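PDB 3CDX: Succinylglutamatedesuccinylase/aspartoacylase from Rhodobacter sphaeroides 2.4.1, which probably acts as a metal-dependent hydrolase of linear amide or ester bonds, related to zinc carboxypeptidases, and binds a calcium ion in this crystal. Local coordinates for residues Arg22-Ala27 with Pro44-Lys49; Thr55-Gly60 with Arg88-Pro93. All blocks are in the same frame, centred on the assembly; numbering follows the deposited sequence.

Interaction 1 (Arg22-Ala27 with Pro44-Lys49); sequences RQAGYA and PITVVK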
loop_
_atom_site.group_PDB
_atom_site.type_symbol
_atom_site.label_atom_id
_atom_site.label_comp_id
_atom_site.label_asym_id
_atom_site.label_seq_id
_atom_site.Cartn_x
_atom_site.Cartn_y
_atom_site.Cartn_z
ATOM N N ARG A 22 -44.667 4.016 2.248
ATOM C CA ARG A 22 -43.278 3.912 2.648
ATOM C C ARG A 22 -42.593 2.915 1.759
ATOM O O ARG A 22 -43.113 1.832 1.547
ATOM C CB ARG A 22 -43.180 3.492 4.112
ATOM C CG ARG A 22 -41.762 3.261 4.617
ATOM C CD ARG A 22 -41.761 2.860 6.094
ATOM N NE ARG A 22 -40.405 2.845 6.647
ATOM C CZ ARG A 22 -39.601 1.786 6.577
ATOM N NH1 ARG A 22 -40.008 0.663 5.978
ATOM N NH2 ARG A 22 -38.395 1.843 7.110
ATOM N N GLN A 23 -41.426 3.318 1.223
ATOM C CA GLN A 23 -40.487 2.440 0.490
ATOM C C GLN A 23 -39.117 2.544 1.140
ATOM O O GLN A 23 -38.584 3.638 1.273
ATOM C CB GLN A 23 -40.379 2.854 -0.978
ATOM C CG GLN A 23 -41.609 2.453 -1.829
ATOM C CD GLN A 23 -41.707 3.285 -3.075
ATOM O OE1 GLN A 23 -41.318 2.831 -4.170
ATOM N NE2 GLN A 23 -42.189 4.543 -2.924
ATOM N N ALA A 24 -38.579 1.405 1.571
ATOM C CA ALA A 24 -37.252 1.313 2.171
ATOM C C ALA A 24 -36.475 0.349 1.307
ATOM O O ALA A 24 -36.829 -0.820 1.236
ATOM C CB ALA A 24 -37.344 0.774 3.594
ATOM N N GLY A 25 -35.417 0.835 0.658
ATOM C CA GLY A 25 -34.608 -0.003 -0.227
ATOM C C GLY A 25 -33.203 0.532 -0.417
ATOM O O GLY A 25 -32.652 1.177 0.466
ATOM N N TYR A 26 -32.615 0.254 -1.573
ATOM C CA TYR A 26 -31.217 0.616 -1.830
ATOM C C TYR A 26 -31.117 1.118 -3.227
ATOM O O TYR A 26 -31.772 0.582 -4.124
ATOM C CB TYR A 26 -30.325 -0.618 -1.722
ATOM C CG TYR A 26 -30.450 -1.269 -0.383
ATOM C CD1 TYR A 26 -29.762 -0.758 0.712
ATOM C CD2 TYR A 26 -31.276 -2.387 -0.192
ATOM C CE1 TYR A 26 -29.877 -1.326 1.942
ATOM C CE2 TYR A 26 -31.411 -2.951 1.080
ATOM C CZ TYR A 26 -30.686 -2.399 2.127
ATOM O OH TYR A 26 -30.756 -2.907 3.378
ATOM N N ALA A 27 -30.299 2.138 -3.442
ATOM C CA ALA A 27 -29.816 2.378 -4.801
ATOM C C ALA A 27 -28.596 1.500 -5.011
ATOM O O ALA A 27 -27.755 1.413 -4.144
ATOM C CB ALA A 27 -29.488 3.852 -5.035
ATOM N N PRO A 44 -28.524 2.654 1.197
ATOM C CA PRO A 44 -29.890 2.735 1.762
ATOM C C PRO A 44 -30.664 4.050 1.486
ATOM O O PRO A 44 -30.133 5.145 1.685
ATOM C CB PRO A 44 -29.680 2.506 3.272
ATOM C CG PRO A 44 -28.212 2.660 3.519
ATOM C CD PRO A 44 -27.495 2.394 2.234
ATOM N N ILE A 45 -31.910 3.898 1.027
ATOM C CA ILE A 45 -32.853 5.017 0.785
ATOM C C ILE A 45 -34.252 4.598 1.261
ATOM O O ILE A 45 -34.753 3.529 0.864
ATOM C CB ILE A 45 -33.042 5.362 -0.730
ATOM C CG1 ILE A 45 -31.744 5.752 -1.412
ATOM C CG2 ILE A 45 -34.101 6.496 -0.918
ATOM C CD1 ILE A 45 -31.885 5.858 -2.952
ATOM N N THR A 46 -34.840 5.421 2.140
ATOM C CA THR A 46 -36.197 5.251 2.638
ATOM C C THR A 46 -36.970 6.516 2.262
ATOM O O THR A 46 -36.475 7.649 2.430
ATOM C CB THR A 46 -36.257 5.037 4.185
ATOM O OG1 THR A 46 -35.438 3.921 4.556
ATOM C CG2 THR A 46 -37.697 4.721 4.650
ATOM N N VAL A 47 -38.169 6.318 1.713
ATOM C CA VAL A 47 -39.055 7.432 1.342
ATOM C C VAL A 47 -40.410 7.158 1.948
ATOM O O VAL A 47 -40.938 6.029 1.842
ATOM C CB VAL A 47 -39.163 7.676 -0.196
ATOM C CG1 VAL A 47 -39.783 6.475 -0.910
ATOM C CG2 VAL A 47 -39.988 8.945 -0.505
ATOM N N VAL A 48 -40.929 8.181 2.630
ATOM C CA VAL A 48 -42.303 8.184 3.131
ATOM C C VAL A 48 -43.037 9.329 2.416
ATOM O O VAL A 48 -42.607 10.490 2.461
ATOM C CB VAL A 48 -42.366 8.360 4.688
ATOM C CG1 VAL A 48 -43.796 8.437 5.175
ATOM C CG2 VAL A 48 -41.642 7.228 5.403
ATOM N N LYS A 49 -44.140 8.987 1.756
ATOM C CA LYS A 49 -44.978 9.974 1.093
ATOM C C LYS A 49 -46.437 9.802 1.540
ATOM O O LYS A 49 -46.983 8.710 1.519
ATOM C CB LYS A 49 -44.830 9.864 -0.426
ATOM C CG LYS A 49 -45.534 10.969 -1.237
ATOM C CD LYS A 49 -45.355 10.757 -2.734
ATOM C CE LYS A 49 -46.587 11.181 -3.542
ATOM N NZ LYS A 49 -46.865 12.612 -3.408
#
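Arg22 lies across Val48 and Thr46 on one face of an antiparallel beta hairpin made by strands 21-30 and 40-50. Its CB sits near the carbonyl oxygen of Val47. With CG anti to the backbone N (chi1 176°) and the chain extended as far as NE, the side chain runs over the neighbouring strand. CG of Arg22 passes CG2 of Val48 at 4.0 Å. Farther out, NE, CZ and NH2 of Arg22 all face CG2 of Thr46. This methyl lies over one face of the guanidinium, with Thr46 CG2 3.8 Å from Arg22 NH2. That nitrogen bonds to the carbonyl of Ala77 and forms a salt bridge with Asp304 of the second subunit. Cutting the side chain back to an alanine would probably leave that aspartate without its charged mate and take away the guanidinium packed on the Thr46 methyl.

Four backbone hydrogen bonds join the two segments, in two reciprocal pairs. Gln23 and Val47 bond both ways, and the bond from Val47 N to Gln23 O is 2.7 Å long. Gly25 and Ile45 do the same, but Ile45 N stands above the carbonyl plane of Gly25 rather than on a lone pair.

On the other face, Gln23 and Val47 lie side by side and point the same way. CG1 of Val47 touches both CB and NE2 of Gln23; NE2 bonds to the carbonyl of Asp16. At the end of the segment, Ala27 CB touches Ile45 CD1 at 3.8 Å.

Back on the face of Arg22, Ala24 CB meets Thr46 OG1 at 3.8 Å. The hairpin also packs here against the second subunit, where Tyr26 OH bonds to Val303 N. The Tyr26 ring meets Pro44 obliquely, with CD1 of Tyr26 3.6 Å from CA of Pro44.

Interaction 2 (Thr55-Gly60 with Arg88-Pro93); sequences TVLLTG and RVIMLP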
loop_
_atom_site.group_PDB
_atom_site.type_symbol
_atom_site.label_atom_id
_atom_site.label_comp_id
_atom_site.label_asym_id
_atom_site.label_seq_id
_atom_site.Cartn_x
_atom_site.Cartn_y
_atom_site.Cartn_z
ATOM N N THR A 55 -41.096 18.549 0.242
ATOM C CA THR A 55 -40.226 17.387 0.363
ATOM C C THR A 55 -39.035 17.798 1.210
ATOM O O THR A 55 -38.396 18.796 0.904
ATOM C CB THR A 55 -39.774 16.849 -1.015
ATOM O OG1 THR A 55 -40.899 16.271 -1.707
ATOM C CG2 THR A 55 -38.646 15.753 -0.856
ATOM N N VAL A 56 -38.751 17.021 2.264
ATOM C CA VAL A 56 -37.546 17.219 3.076
ATOM C C VAL A 56 -36.526 16.131 2.794
ATOM O O VAL A 56 -36.804 14.959 2.957
ATOM C CB VAL A 56 -37.880 17.233 4.594
ATOM C CG1 VAL A 56 -36.610 17.324 5.421
ATOM C CG2 VAL A 56 -38.882 18.389 4.914
ATOM N N LEU A 57 -35.327 16.528 2.378
ATOM C CA LEU A 57 -34.285 15.545 2.090
ATOM C C LEU A 57 -33.235 15.590 3.184
ATOM O O LEU A 57 -32.660 16.654 3.459
ATOM C CB LEU A 57 -33.685 15.772 0.702
ATOM C CG LEU A 57 -32.349 15.096 0.342
ATOM C CD1 LEU A 57 -32.461 13.558 0.216
ATOM C CD2 LEU A 57 -31.774 15.730 -0.919
ATOM N N LEU A 58 -32.981 14.419 3.776
ATOM C CA LEU A 58 -32.092 14.232 4.936
ATOM C C LEU A 58 -30.950 13.310 4.527
ATOM O O LEU A 58 -31.191 12.144 4.141
ATOM C CB LEU A 58 -32.874 13.621 6.127
ATOM C CG LEU A 58 -34.062 14.459 6.658
ATOM C CD1 LEU A 58 -34.803 13.719 7.687
ATOM C CD2 LEU A 58 -33.645 15.857 7.141
ATOM N N THR A 59 -29.730 13.841 4.515
ATOM C CA THR A 59 -28.589 13.030 4.101
ATOM C C THR A 59 -27.588 12.929 5.226
ATOM O O THR A 59 -27.392 13.898 5.968
ATOM C CB THR A 59 -27.887 13.565 2.788
ATOM O OG1 THR A 59 -27.546 14.959 2.929
ATOM C CG2 THR A 59 -28.808 13.370 1.585
ATOM N N GLY A 60 -26.983 11.748 5.371
ATOM C CA GLY A 60 -25.894 11.530 6.304
ATOM C C GLY A 60 -24.800 10.672 5.677
ATOM O O GLY A 60 -25.015 10.046 4.638
ATOM N N ARG A 88 -43.466 14.771 1.921
ATOM C CA ARG A 88 -42.525 13.713 1.528
ATOM C C ARG A 88 -41.196 13.879 2.243
ATOM O O ARG A 88 -40.640 14.985 2.286
ATOM C CB ARG A 88 -42.325 13.678 0.008
ATOM C CG ARG A 88 -41.504 12.459 -0.480
ATOM C CD ARG A 88 -41.495 12.301 -2.007
ATOM N NE ARG A 88 -41.212 13.578 -2.654
ATOM C CZ ARG A 88 -41.204 13.778 -3.966
ATOM N NH1 ARG A 88 -40.953 14.991 -4.432
ATOM N NH2 ARG A 88 -41.448 12.782 -4.812
ATOM N N VAL A 89 -40.725 12.762 2.812
ATOM C CA VAL A 89 -39.421 12.657 3.493
ATOM C C VAL A 89 -38.557 11.602 2.763
ATOM O O VAL A 89 -38.958 10.447 2.627
ATOM C CB VAL A 89 -39.569 12.277 4.977
ATOM C CG1 VAL A 89 -38.203 12.335 5.700
ATOM C CG2 VAL A 89 -40.598 13.226 5.684
ATOM N N ILE A 90 -37.405 12.052 2.270
ATOM C CA ILE A 90 -36.380 11.190 1.662
ATOM C C ILE A 90 -35.143 11.137 2.572
ATOM O O ILE A 90 -34.565 12.180 2.900
ATOM C CB ILE A 90 -36.038 11.690 0.252
ATOM C CG1 ILE A 90 -37.323 11.713 -0.608
ATOM C CG2 ILE A 90 -34.892 10.793 -0.433
ATOM C CD1 ILE A 90 -37.222 12.536 -1.845
ATOM N N MET A 91 -34.735 9.926 2.955
ATOM C CA MET A 91 -33.702 9.688 3.994
ATOM C C MET A 91 -32.598 8.798 3.453
ATOM O O MET A 91 -32.857 7.663 3.084
ATOM C CB MET A 91 -34.326 9.064 5.254
ATOM C CG MET A 91 -35.283 10.072 5.996
ATOM S SD MET A 91 -36.470 9.360 7.186
ATOM C CE MET A 91 -37.481 8.414 6.043
ATOM N N LEU A 92 -31.386 9.362 3.333
ATOM C CA LEU A 92 -30.179 8.603 2.939
ATOM C C LEU A 92 -29.226 8.773 4.066
ATOM O O LEU A 92 -28.436 9.701 4.043
ATOM C CB LEU A 92 -29.543 9.119 1.617
ATOM C CG LEU A 92 -30.307 8.705 0.350
ATOM C CD1 LEU A 92 -31.528 9.623 0.121
ATOM C CD2 LEU A 92 -29.441 8.694 -0.920
ATOM N N PRO A 93 -29.293 7.888 5.078
ATOM C CA PRO A 93 -28.448 8.072 6.258
ATOM C C PRO A 93 -26.987 7.754 6.014
ATOM O O PRO A 93 -26.149 8.155 6.801
ATOM C CB PRO A 93 -28.984 7.027 7.233
ATOM C CG PRO A 93 -29.515 5.937 6.342
ATOM C CD PRO A 93 -30.146 6.678 5.195
#
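Thr55 OG1 is gripped from the side by two nitrogens of Arg88. NE of Arg88 donates to it over 2.9 Å and NH1 of Arg88 over 3.0 Å. The oxygen lies only 6° out of the guanidinium plane, so the group meets it by its edge. A bend at chi3 (47°) folds the arginine back so that NE and NH1 can share this one acceptor. The remaining nitrogen, NH2, bonds to the carbonyl of Phe17. The guanidinium is thus held at one edge and at NH2, which should limit its rotation. The other branch of Thr55 does apolar work: its CG2 touches Ile90 CD1 at 3.7 Å.

The strands run parallel, in the register Thr55 with Arg88 through Thr59 with Leu92. They belong to a beta-alpha-beta unit, strand 55-60, helix 68-79 and strand 87-92, in the catalytic domain of the aspartoacylase family. Five backbone bonds join them. Leu58 bonds twice to strand 87-92: its N gives to Ile90 O, and its O takes from Leu92 N.

Leu57 shares a face with Thr55. Its CD1 reaches across to Ile90 CG2 at 3.7 Å and also meets Leu92 CD1 at 4.0 Å. On the other face Leu58 CD1 touches Met91 CG at 4.0 Å and also meets Val89 CG1. Helices 68-79 and 223-239 cover this side, through Ile73 and Ile233 on Leu58.

Toward the C-terminal end the strands approach the metal site of His63, Glu66 and His149. Thr59 OG1 bonds to Asp147, and the side chain of Thr59 is about 6 Å from that of His149. Gly60 N closes the series with a 2.8 Å bond to Leu92 O.

How the interactions relate
From the N terminus, strand 21-30 comes first and strand 40-50 turns back along it, so interaction 1 closes a hairpin. The chain then enters strand 55-60, passes through helix 68-79 and returns in strand 87-92, where interaction 2 closes a longer loop. The two are in series, neither nested nor crossed. Their centres are about 9 Å apart. Strand 40-50 also lies antiparallel to strand 87-92, and backbone contacts such as Thr46 O to Met91 N, 2.9 Å and a probable hydrogen bond, join the two. The order is therefore 21-30, 40-50, 87-92, 55-60. It leads from a hairpin that meets the second subunit to a buried strand whose C-terminal end approaches the metal site.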